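Local atomic coordinates of endonuclease 8-like 3 (Homo sapiens, PDB entry 7JL5), a protein that belongs to the endonuclease VIII-like family and carries two GRF zinc fingers, each holding a zinc ion. Residues F54-H59 / F80-L84. Numbering follows the deposited sequence.
Sequences FPFCNH and FVCPL. With ZN (zinc ion), chain D.
C57, H59 and C82 meet at a zinc ion that ties residues 54-59 to residues 80-84. The metal is bound by C57 SG at 2.4 Å, H59 ND1 at 2.2 Å and C82 SG at 2.3 Å. C90 supplies the fourth ligand. C82 SG lies anti to its backbone N (chi1 -175°), which brings the sulfur to the metal. The thiolate of C57 also accepts a hydrogen bond from the backbone N-H of H59. This bond ties the two ligands of the C-N-H turn together and probably tempers the charge on the sulfur. The imidazole of H59 has the sulfur of C82 at its edge. The methyl CD1 of L84 sits over one ring face, offset toward the rim, 3.7 Å from H59 CE1.

A second cluster is wholly apolar. P55 sets its CG-CD edge over one face of the F80 ring, with P55 CD above the centre, 3.5 Å from the ring centroid and almost on the normal, a CH-pi contact. The F80 ring in turn points its edge at the face of F54. The centroids of F54 and F80 are 4.7 Å apart and their planes meet at 59°. F80 CE1 stands over the centre of the F54 ring. No hydrogen bond joins the two segments, so metal and side-chain packing hold them together.

F80 lies near the end of strand 78-81, the middle strand of the antiparallel sheet in the second GRF finger. The loop 54-59 enters this finger from strand 47-49 and leads on to strand 64-67, where M65 packs against both F54 and F80.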
ATOM      1  N   PHE A  54      -4.738  -7.702   2.466  1.00 26.57           N
ATOM      2  CA  PHE A  54      -3.788  -7.476   3.541  1.00 25.78           C
ATOM      3  C   PHE A  54      -4.310  -8.074   4.846  1.00 23.49           C
ATOM      4  O   PHE A  54      -5.516  -8.261   5.018  1.00 22.15           O
ATOM      5  CB  PHE A  54      -3.536  -5.983   3.733  1.00 27.55           C
ATOM      6  CG  PHE A  54      -2.684  -5.355   2.661  1.00 29.90           C
ATOM      7  CD1 PHE A  54      -2.205  -6.097   1.591  1.00 32.44           C
ATOM      8  CD2 PHE A  54      -2.360  -4.010   2.732  1.00 28.82           C
ATOM      9  CE1 PHE A  54      -1.422  -5.507   0.614  1.00 33.11           C
ATOM     10  CE2 PHE A  54      -1.580  -3.417   1.761  1.00 34.40           C
ATOM     11  CZ  PHE A  54      -1.109  -4.166   0.700  1.00 35.54           C
ATOM     12  N   PRO A  55      -3.418  -8.386   5.783  1.00 26.14           N
ATOM     13  CA  PRO A  55      -3.865  -8.851   7.101  1.00 26.14           C
ATOM     14  C   PRO A  55      -4.602  -7.754   7.856  1.00 25.26           C
ATOM     15  O   PRO A  55      -4.609  -6.581   7.475  1.00 24.57           O
ATOM     16  CB  PRO A  55      -2.565  -9.245   7.812  1.00 23.74           C
ATOM     17  CG  PRO A  55      -1.479  -8.536   7.060  1.00 27.64           C
ATOM     18  CD  PRO A  55      -1.952  -8.451   5.639  1.00 28.45           C
ATOM     19  N   PHE A  56      -5.237  -8.161   8.951  1.00 26.58           N
ATOM     20  CA  PHE A  56      -5.918  -7.246   9.855  1.00 26.83           C
ATOM     21  C   PHE A  56      -5.048  -7.020  11.084  1.00 27.67           C
ATOM     22  O   PHE A  56      -4.525  -7.978  11.663  1.00 24.88           O
ATOM     23  CB  PHE A  56      -7.282  -7.799  10.273  1.00 25.18           C
ATOM     24  CG  PHE A  56      -8.255  -7.940   9.140  1.00 31.85           C
ATOM     25  CD1 PHE A  56      -9.085  -6.888   8.787  1.00 32.00           C
ATOM     26  CD2 PHE A  56      -8.344  -9.124   8.429  1.00 30.21           C
ATOM     27  CE1 PHE A  56      -9.981  -7.014   7.745  1.00 30.47           C
ATOM     28  CE2 PHE A  56      -9.240  -9.256   7.386  1.00 29.31           C
ATOM     29  CZ  PHE A  56     -10.061  -8.200   7.045  1.00 29.80           C
ATOM     30  N   CYS A  57      -4.888  -5.758  11.475  1.00 26.89           N
ATOM     31  CA  CYS A  57      -4.160  -5.452  12.695  1.00 27.23           C
ATOM     32  C   CYS A  57      -5.024  -5.807  13.905  1.00 31.74           C
ATOM     33  O   CYS A  57      -6.160  -6.277  13.780  1.00 24.48           O
ATOM     34  CB  CYS A  57      -3.745  -3.982  12.720  1.00 26.25           C
ATOM     35  SG  CYS A  57      -5.066  -2.816  13.108  1.00 30.09           S
ATOM     36  N   ASN A  58      -4.479  -5.578  15.097  1.00 25.87           N
ATOM     37  CA  ASN A  58      -5.175  -5.979  16.314  1.00 29.32           C
ATOM     38  C   ASN A  58      -6.387  -5.111  16.620  1.00 29.99           C
ATOM     39  O   ASN A  58      -7.169  -5.468  17.508  1.00 29.95           O
ATOM     40  CB  ASN A  58      -4.197  -5.964  17.486  1.00 34.23           C
ATOM     41  CG  ASN A  58      -3.136  -7.040  17.366  1.00 40.28           C
ATOM     42  OD1 ASN A  58      -1.941  -6.752  17.343  1.00 46.14           O
ATOM     43  ND2 ASN A  58      -3.573  -8.291  17.274  1.00 42.53           N
ATOM     44  N   HIS A  59      -6.566  -3.993  15.917  1.00 34.90           N
ATOM     45  CA  HIS A  59      -7.791  -3.215  16.040  1.00 43.42           C
ATOM     46  C   HIS A  59      -8.947  -3.811  15.247  1.00 49.25           C
ATOM     47  O   HIS A  59     -10.092  -3.383  15.433  1.00 55.61           O
ATOM     48  CB  HIS A  59      -7.575  -1.778  15.561  1.00 48.72           C
ATOM     49  CG  HIS A  59      -6.843  -0.908  16.533  1.00 42.41           C
ATOM     50  ND1 HIS A  59      -5.540  -0.507  16.336  1.00 43.57           N
ATOM     51  CD2 HIS A  59      -7.238  -0.344  17.699  1.00 41.82           C
ATOM     52  CE1 HIS A  59      -5.161   0.262  17.342  1.00 40.28           C
ATOM     53  NE2 HIS A  59      -6.172   0.372  18.184  1.00 44.30           N
ATOM     54  N   PHE A  80       3.696  -5.477   7.307  1.00 37.75           N
ATOM     55  CA  PHE A  80       2.387  -4.901   7.583  1.00 35.56           C
ATOM     56  C   PHE A  80       2.343  -4.357   9.004  1.00 36.44           C
ATOM     57  O   PHE A  80       2.887  -4.967   9.930  1.00 38.20           O
ATOM     58  CB  PHE A  80       1.275  -5.938   7.380  1.00 34.25           C
ATOM     59  CG  PHE A  80       1.170  -6.444   5.970  1.00 34.58           C
ATOM     60  CD1 PHE A  80       0.567  -5.676   4.989  1.00 31.45           C
ATOM     61  CD2 PHE A  80       1.675  -7.687   5.624  1.00 36.20           C
ATOM     62  CE1 PHE A  80       0.470  -6.137   3.692  1.00 32.44           C
ATOM     63  CE2 PHE A  80       1.580  -8.154   4.328  1.00 32.60           C
ATOM     64  CZ  PHE A  80       0.977  -7.377   3.361  1.00 32.22           C
ATOM     65  N   VAL A  81       1.691  -3.205   9.171  1.00 34.73           N
ATOM     66  CA  VAL A  81       1.598  -2.534  10.462  1.00 35.51           C
ATOM     67  C   VAL A  81       0.205  -1.937  10.625  1.00 39.21           C
ATOM     68  O   VAL A  81      -0.594  -1.892   9.690  1.00 45.20           O
ATOM     69  CB  VAL A  81       2.666  -1.429  10.623  1.00 32.49           C
ATOM     70  CG1 VAL A  81       4.060  -2.027  10.606  1.00 31.77           C
ATOM     71  CG2 VAL A  81       2.514  -0.386   9.526  1.00 34.19           C
ATOM     72  N   CYS A  82      -0.073  -1.473  11.840  1.00 36.31           N
ATOM     73  CA  CYS A  82      -1.322  -0.777  12.117  1.00 36.80           C
ATOM     74  C   CYS A  82      -1.418   0.605  11.466  1.00 37.08           C
ATOM     75  O   CYS A  82      -0.465   1.384  11.528  1.00 36.64           O
ATOM     76  CB  CYS A  82      -1.449  -0.516  13.616  1.00 44.11           C
ATOM     77  SG  CYS A  82      -3.001   0.223  14.141  1.00 30.05           S
ATOM     78  N   PRO A  83      -2.519   0.882  10.739  1.00 38.99           N
ATOM     79  CA  PRO A  83      -2.579   2.141   9.981  1.00 44.12           C
ATOM     80  C   PRO A  83      -3.075   3.408  10.661  1.00 44.57           C
ATOM     81  O   PRO A  83      -3.705   4.240  10.000  1.00 43.40           O
ATOM     82  CB  PRO A  83      -3.562   1.720   8.880  1.00 37.00           C
ATOM     83  CG  PRO A  83      -4.595   0.937   9.670  1.00 33.58           C
ATOM     84  CD  PRO A  83      -3.788   0.167  10.723  1.00 39.66           C
ATOM     85  N   LEU A  84      -2.800   3.595  11.951  1.00 42.80           N
ATOM     86  CA  LEU A  84      -3.492   4.626  12.712  1.00 48.39           C
ATOM     87  C   LEU A  84      -2.619   5.787  13.172  1.00 53.46           C
ATOM     88  O   LEU A  84      -3.164   6.783  13.662  1.00 57.97           O
ATOM     89  CB  LEU A  84      -4.166   4.008  13.948  1.00 44.17           C
ATOM     90  CG  LEU A  84      -5.492   3.284  13.722  1.00 43.44           C
ATOM     91  CD1 LEU A  84      -6.137   2.957  15.061  1.00 46.97           C
ATOM     92  CD2 LEU A  84      -6.435   4.109  12.865  1.00 45.96           C
TER
HETATM   93 ZN    ZN D 702      -4.209  -1.560  14.909  1.00 27.77          ZN